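Local coordinates for protein exopolygalacturonase (Yersinia enterocolitica, PDB 2UVF) that hydrolyses polygalacturonic acid, the backbone of pectin, probably releasing short galacturonic acid products from a chain end, as a family 28 exopolygalacturonase, at residues F407-M421 with T440-L452. Residues are numbered along the deposited sequence; the frame is centred on the assembly and turned at random.
Sequences FAAGTGEKAQEQEPM and TGSHTGAWIEDIL. With ADA (alpha-D-galactopyranuronic acid), chain C; ADA (alpha-D-galactopyranuronic acid), chain B.
Phe407 and Ile451 meet in the beta-helix core, where CD1 of Ile451 lies over the centre of the Phe407 ring, 4.3 Å from its centroid, in a CH-pi contact. Ile448 continues this apolar centre: its CG2 packs on CB of Phe407, while CG1, anti to the carbonyl carbon (chi1 -64°), rests against the CB atoms of both Ala409 and Met421. The arrangement illustrates how a right-handed parallel beta-helix joins successive coils: Phe407 stands beside Thr440 in parallel register, CD2 near CG2, as Met421 does beside Ile448, and Phe407 reaches across the interior to Ile448 and Ile451 on the other strand pair. Met421 is gripped twice, its N donating to Trp447 O at 2.9 Å and its O accepting from Glu449 N at 2.8 Å.

Beyond the strands, two loops remain paired. Ala409 N donates to His443 O at 2.7 Å and Ala409 O accepts from Ala446 N at 2.6 Å; Gly445 N reaches Gly410 O at 2.8 Å. Ala446 CB tucks against Ala409 O and Glu419 O, and the Pro420 ring, through CG and CB, crosses OE2 of Glu449, whose OE1 forms a salt bridge with Arg478.

At the sugar edge, the His443 imidazole is sandwiched. CG2 of Thr411 lies over one face, offset toward the rim, in a CH-pi contact, and C1 of the chain C galacturonate over the opposite one, with CE1 of His443 3.2 Å from its O5. Tyr233 binds ND1 and probably helps fix the ring's rotation. Gly441 O approaches both sugars, 3.1 Å from O2 of the chain C unit. The bond to His443 O probably helps place the imidazole, and the cis peptide before Gly441, with the Phe407 O contact at its CA, probably its carbonyl, making this inter-coil contact part of the substrate-binding wall.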
loop_
_atom_site.group_PDB
_atom_site.type_symbol
_atom_site.label_atom_id
_atom_site.label_comp_id
_atom_site.label_asym_id
_atom_site.label_seq_id
_atom_site.Cartn_x
_atom_site.Cartn_y
_atom_site.Cartn_z
ATOM N N PHE A 407 5.174 -0.794 5.328
ATOM C CA PHE A 407 4.999 -1.828 6.375
ATOM C C PHE A 407 5.706 -1.419 7.639
ATOM O O PHE A 407 6.860 -1.035 7.605
ATOM C CB PHE A 407 5.498 -3.191 5.913
ATOM C CG PHE A 407 4.780 -3.703 4.712
ATOM C CD1 PHE A 407 3.542 -4.314 4.842
ATOM C CD2 PHE A 407 5.342 -3.561 3.437
ATOM C CE1 PHE A 407 2.877 -4.782 3.721
ATOM C CE2 PHE A 407 4.680 -4.028 2.318
ATOM C CZ PHE A 407 3.435 -4.630 2.455
ATOM N N ALA A 408 4.989 -1.478 8.747
ATOM C CA ALA A 408 5.527 -1.064 10.038
ATOM C C ALA A 408 5.349 -2.196 11.062
ATOM O O ALA A 408 4.347 -2.907 11.032
ATOM C CB ALA A 408 4.816 0.178 10.517
ATOM N N ALA A 409 6.304 -2.326 11.981
ATOM C CA ALA A 409 6.214 -3.359 13.017
ATOM C C ALA A 409 6.606 -2.899 14.441
ATOM O O ALA A 409 6.877 -3.723 15.319
ATOM C CB ALA A 409 6.981 -4.580 12.599
ATOM N N GLY A 410 6.589 -1.589 14.670
ATOM C CA GLY A 410 6.878 -1.035 15.986
ATOM C C GLY A 410 8.326 -0.599 16.082
ATOM O O GLY A 410 9.087 -0.712 15.120
ATOM N N THR A 411 8.717 -0.080 17.241
ATOM C CA THR A 411 10.056 0.479 17.393
ATOM C C THR A 411 10.648 0.210 18.781
ATOM O O THR A 411 10.009 0.470 19.811
ATOM C CB THR A 411 10.104 2.019 17.065
ATOM O OG1 THR A 411 9.366 2.771 18.036
ATOM C CG2 THR A 411 9.503 2.300 15.718
ATOM N N GLY A 412 11.871 -0.311 18.781
ATOM C CA GLY A 412 12.648 -0.498 20.004
ATOM C C GLY A 412 12.365 -1.800 20.727
ATOM O O GLY A 412 11.870 -2.758 20.125
ATOM N N GLU A 413 12.662 -1.812 22.031
ATOM C CA GLU A 413 12.610 -3.023 22.856
ATOM C C GLU A 413 11.201 -3.510 23.163
ATOM O O GLU A 413 10.971 -4.718 23.228
ATOM C CB GLU A 413 13.402 -2.823 24.159
ATOM C CG GLU A 413 13.967 -4.111 24.769
ATOM C CD GLU A 413 14.991 -4.838 23.869
ATOM O OE1 GLU A 413 15.574 -4.205 22.968
ATOM O OE2 GLU A 413 15.226 -6.051 24.078
ATOM N N LYS A 414 10.270 -2.578 23.365
ATOM C CA LYS A 414 8.883 -2.919 23.709
ATOM C C LYS A 414 8.076 -3.482 22.533
ATOM O O LYS A 414 6.913 -3.851 22.708
ATOM C CB LYS A 414 8.148 -1.689 24.259
ATOM C CG LYS A 414 8.775 -1.022 25.463
ATOM C CD LYS A 414 8.132 -1.468 26.759
ATOM C CE LYS A 414 8.458 -0.499 27.888
ATOM N NZ LYS A 414 7.629 -0.784 29.093
ATOM N N ALA A 415 8.692 -3.534 21.349
ATOM C CA ALA A 415 7.998 -3.847 20.090
ATOM C C ALA A 415 7.232 -5.170 20.074
ATOM O O ALA A 415 6.083 -5.216 19.619
ATOM C CB ALA A 415 8.963 -3.771 18.910
ATOM N N GLN A 416 7.856 -6.229 20.581
ATOM C CA GLN A 416 7.252 -7.581 20.603
ATOM C C GLN A 416 5.995 -7.757 21.495
ATOM O O GLN A 416 5.390 -8.835 21.506
ATOM C CB GLN A 416 8.316 -8.676 20.870
ATOM C CG GLN A 416 9.095 -8.542 22.184
ATOM C CD GLN A 416 10.234 -7.518 22.128
ATOM O OE1 GLN A 416 10.148 -6.510 21.424
ATOM N NE2 GLN A 416 11.302 -7.775 22.886
ATOM N N GLU A 417 5.598 -6.707 22.221
ATOM C CA GLU A 417 4.246 -6.637 22.836
ATOM C C GLU A 417 3.139 -6.819 21.775
ATOM O O GLU A 417 1.944 -6.912 22.096
ATOM C CB GLU A 417 4.043 -5.295 23.571
ATOM C CG GLU A 417 4.830 -5.153 24.892
ATOM C CD GLU A 417 4.771 -3.738 25.498
ATOM O OE1 GLU A 417 5.688 -3.395 26.285
ATOM O OE2 GLU A 417 3.815 -2.978 25.202
ATOM N N GLN A 418 3.570 -6.873 20.511
ATOM C CA GLN A 418 2.691 -6.876 19.336
ATOM C C GLN A 418 3.186 -7.905 18.307
ATOM O O GLN A 418 4.369 -8.249 18.265
ATOM C CB GLN A 418 2.639 -5.469 18.697
ATOM C CG GLN A 418 3.226 -4.325 19.572
ATOM C CD GLN A 418 3.574 -3.076 18.773
ATOM O OE1 GLN A 418 2.683 -2.428 18.205
ATOM N NE2 GLN A 418 4.862 -2.722 18.738
ATOM N N GLU A 419 2.248 -8.394 17.502
ATOM C CA GLU A 419 2.498 -9.299 16.373
ATOM C C GLU A 419 3.565 -8.802 15.409
ATOM O O GLU A 419 3.701 -7.601 15.199
ATOM C CB GLU A 419 1.244 -9.342 15.534
ATOM C CG GLU A 419 0.262 -10.438 15.777
ATOM C CD GLU A 419 -0.965 -10.192 14.935
ATOM O OE1 GLU A 419 -1.874 -11.039 14.943
ATOM O OE2 GLU A 419 -1.016 -9.123 14.266
ATOM N N PRO A 420 4.294 -9.725 14.760
ATOM C CA PRO A 420 5.076 -9.218 13.647
ATOM C C PRO A 420 4.140 -8.811 12.482
ATOM O O PRO A 420 3.005 -9.313 12.397
ATOM C CB PRO A 420 5.970 -10.402 13.287
ATOM C CG PRO A 420 5.218 -11.587 13.717
ATOM C CD PRO A 420 4.469 -11.179 14.944
ATOM N N MET A 421 4.595 -7.855 11.657
ATOM C CA MET A 421 3.954 -7.552 10.374
ATOM C C MET A 421 4.271 -8.731 9.429
ATOM O O MET A 421 5.368 -8.801 8.865
ATOM C CB MET A 421 4.475 -6.196 9.852
ATOM C CG MET A 421 3.930 -5.687 8.507
ATOM S SD MET A 421 2.149 -5.499 8.379
ATOM C CE MET A 421 1.743 -6.905 7.323
ATOM N N THR A 440 9.626 -1.220 3.537
ATOM C CA THR A 440 9.723 -1.955 4.809
ATOM C C THR A 440 10.792 -1.327 5.737
ATOM O O THR A 440 11.964 -1.489 5.475
ATOM C CB THR A 440 10.179 -3.442 4.579
ATOM O OG1 THR A 440 11.546 -3.454 4.166
ATOM C CG2 THR A 440 9.373 -4.168 3.523
ATOM N N GLY A 441 10.470 -0.544 6.761
ATOM C CA GLY A 441 9.381 0.407 6.818
ATOM C C GLY A 441 9.984 1.547 7.622
ATOM O O GLY A 441 9.453 2.639 7.644
ATOM N N SER A 442 11.139 1.251 8.231
ATOM C CA SER A 442 11.853 2.029 9.298
ATOM C C SER A 442 11.422 1.584 10.690
ATOM O O SER A 442 12.268 1.253 11.512
ATOM C CB SER A 442 11.798 3.547 9.159
ATOM O OG SER A 442 11.902 4.167 10.435
ATOM N N HIS A 443 10.112 1.563 10.930
ATOM C CA HIS A 443 9.537 0.881 12.105
ATOM C C HIS A 443 9.599 -0.637 11.883
ATOM O O HIS A 443 8.657 -1.222 11.364
ATOM C CB HIS A 443 8.081 1.331 12.370
ATOM C CG HIS A 443 7.940 2.759 12.815
ATOM N ND1 HIS A 443 6.713 3.291 13.193
ATOM C CD2 HIS A 443 8.866 3.758 12.970
ATOM C CE1 HIS A 443 6.887 4.556 13.547
ATOM N NE2 HIS A 443 8.184 4.865 13.423
ATOM N N THR A 444 10.716 -1.263 12.256
ATOM C CA THR A 444 10.916 -2.708 12.017
ATOM C C THR A 444 10.935 -3.588 13.286
ATOM O O THR A 444 11.253 -4.791 13.218
ATOM C CB THR A 444 12.182 -2.977 11.180
ATOM O OG1 THR A 444 13.306 -2.370 11.818
ATOM C CG2 THR A 444 12.037 -2.407 9.771
ATOM N N GLY A 445 10.561 -2.984 14.417
ATOM C CA GLY A 445 10.532 -3.614 15.747
ATOM C C GLY A 445 10.126 -5.070 15.909
ATOM O O GLY A 445 10.949 -5.899 16.276
ATOM N N ALA A 446 8.861 -5.391 15.676
ATOM C CA ALA A 446 8.388 -6.774 15.847
ATOM C C ALA A 446 8.692 -7.700 14.655
ATOM O O ALA A 446 8.267 -8.860 14.642
ATOM C CB ALA A 446 6.889 -6.808 16.186
ATOM N N TRP A 447 9.448 -7.194 13.679
ATOM C CA TRP A 447 9.750 -7.899 12.419
ATOM C C TRP A 447 8.716 -7.643 11.316
ATOM O O TRP A 447 7.512 -7.685 11.547
ATOM C CB TRP A 447 9.977 -9.416 12.621
ATOM C CG TRP A 447 11.321 -9.747 13.247
ATOM C CD1 TRP A 447 11.556 -10.094 14.551
ATOM C CD2 TRP A 447 12.610 -9.743 12.598
ATOM N NE1 TRP A 447 12.903 -10.309 14.752
ATOM C CE2 TRP A 447 13.571 -10.103 13.574
ATOM C CE3 TRP A 447 13.041 -9.469 11.294
ATOM C CZ2 TRP A 447 14.940 -10.196 13.285
ATOM C CZ3 TRP A 447 14.401 -9.567 11.003
ATOM C CH2 TRP A 447 15.334 -9.928 11.996
ATOM N N ILE A 448 9.221 -7.350 10.124
ATOM C CA ILE A 448 8.414 -7.324 8.905
ATOM C C ILE A 448 8.829 -8.523 8.065
ATOM O O ILE A 448 10.017 -8.732 7.813
ATOM C CB ILE A 448 8.599 -5.993 8.104
ATOM C CG1 ILE A 448 8.097 -4.798 8.934
ATOM C CG2 ILE A 448 7.884 -6.077 6.733
ATOM C CD1 ILE A 448 8.783 -3.486 8.649
ATOM N N GLU A 449 7.864 -9.326 7.634
ATOM C CA GLU A 449 8.231 -10.600 7.039
ATOM C C GLU A 449 7.167 -11.198 6.120
ATOM O O GLU A 449 5.982 -10.886 6.235
ATOM C CB GLU A 449 8.569 -11.596 8.155
ATOM C CG GLU A 449 7.361 -11.992 9.001
ATOM C CD GLU A 449 7.731 -12.660 10.322
ATOM O OE1 GLU A 449 8.932 -12.686 10.692
ATOM O OE2 GLU A 449 6.798 -13.150 10.983
ATOM N N ASP A 450 7.626 -12.085 5.235
ATOM C CA ASP A 450 6.772 -12.826 4.311
ATOM C C ASP A 450 6.034 -11.872 3.380
ATOM O O ASP A 450 4.813 -11.929 3.287
ATOM C CB ASP A 450 5.755 -13.728 5.043
ATOM C CG ASP A 450 6.387 -14.640 6.117
ATOM O OD1 ASP A 450 7.631 -14.848 6.148
ATOM O OD2 ASP A 450 5.587 -15.178 6.935
ATOM N N ILE A 451 6.799 -11.026 2.692
ATOM C CA ILE A 451 6.288 -9.982 1.798
ATOM C C ILE A 451 6.591 -10.373 0.345
ATOM O O ILE A 451 7.752 -10.583 -0.011
ATOM C CB ILE A 451 6.967 -8.583 2.092
ATOM C CG1 ILE A 451 6.993 -8.212 3.600
ATOM C CG2 ILE A 451 6.361 -7.469 1.255
ATOM C CD1 ILE A 451 5.610 -8.113 4.319
ATOM N N LEU A 452 5.550 -10.453 -0.490
ATOM C CA LEU A 452 5.718 -10.729 -1.938
ATOM C C LEU A 452 5.113 -9.656 -2.869
ATOM O O LEU A 452 3.895 -9.506 -2.957
ATOM C CB LEU A 452 5.218 -12.155 -2.310
ATOM C CG LEU A 452 5.249 -12.560 -3.799
ATOM C CD1 LEU A 452 6.657 -12.509 -4.388
ATOM C CD2 LEU A 452 4.623 -13.922 -4.045
HETATM C C1 ADA C . 6.657 5.827 10.108
HETATM C C2 ADA C . 6.058 4.468 9.693
HETATM C C3 ADA C . 4.602 4.715 9.253
HETATM C C4 ADA C . 3.787 5.350 10.422
HETATM C C5 ADA C . 4.457 6.670 10.864
HETATM C C6 ADA C . 3.829 7.461 12.044
HETATM O O2 ADA C . 6.839 3.845 8.654
HETATM O O3 ADA C . 4.003 3.511 8.779
HETATM O O4 ADA C . 3.674 4.452 11.531
HETATM O O5 ADA C . 5.870 6.462 11.168
HETATM O O6B ADA C . 4.615 7.838 12.940
HETATM O O6A ADA C . 2.595 7.694 12.036
HETATM C C1 ADA B . 7.419 8.525 6.128
HETATM C C2 ADA B . 6.112 8.422 6.942
HETATM C C3 ADA B . 6.413 9.001 8.343
HETATM C C4 ADA B . 7.285 7.951 9.051
HETATM C C5 ADA B . 8.597 7.866 8.249
HETATM C C6 ADA B . 9.535 6.781 8.829
HETATM O O1 ADA B . 7.961 9.876 6.070
HETATM O O2 ADA B . 5.017 9.046 6.310
HETATM O O3 ADA B . 5.225 9.378 9.082
HETATM O O4 ADA B . 6.627 6.665 8.927
HETATM O O5 ADA B . 8.356 7.624 6.795
HETATM O O6B ADA B . 9.366 5.594 8.451
HETATM O O6A ADA B . 10.421 7.145 9.644
#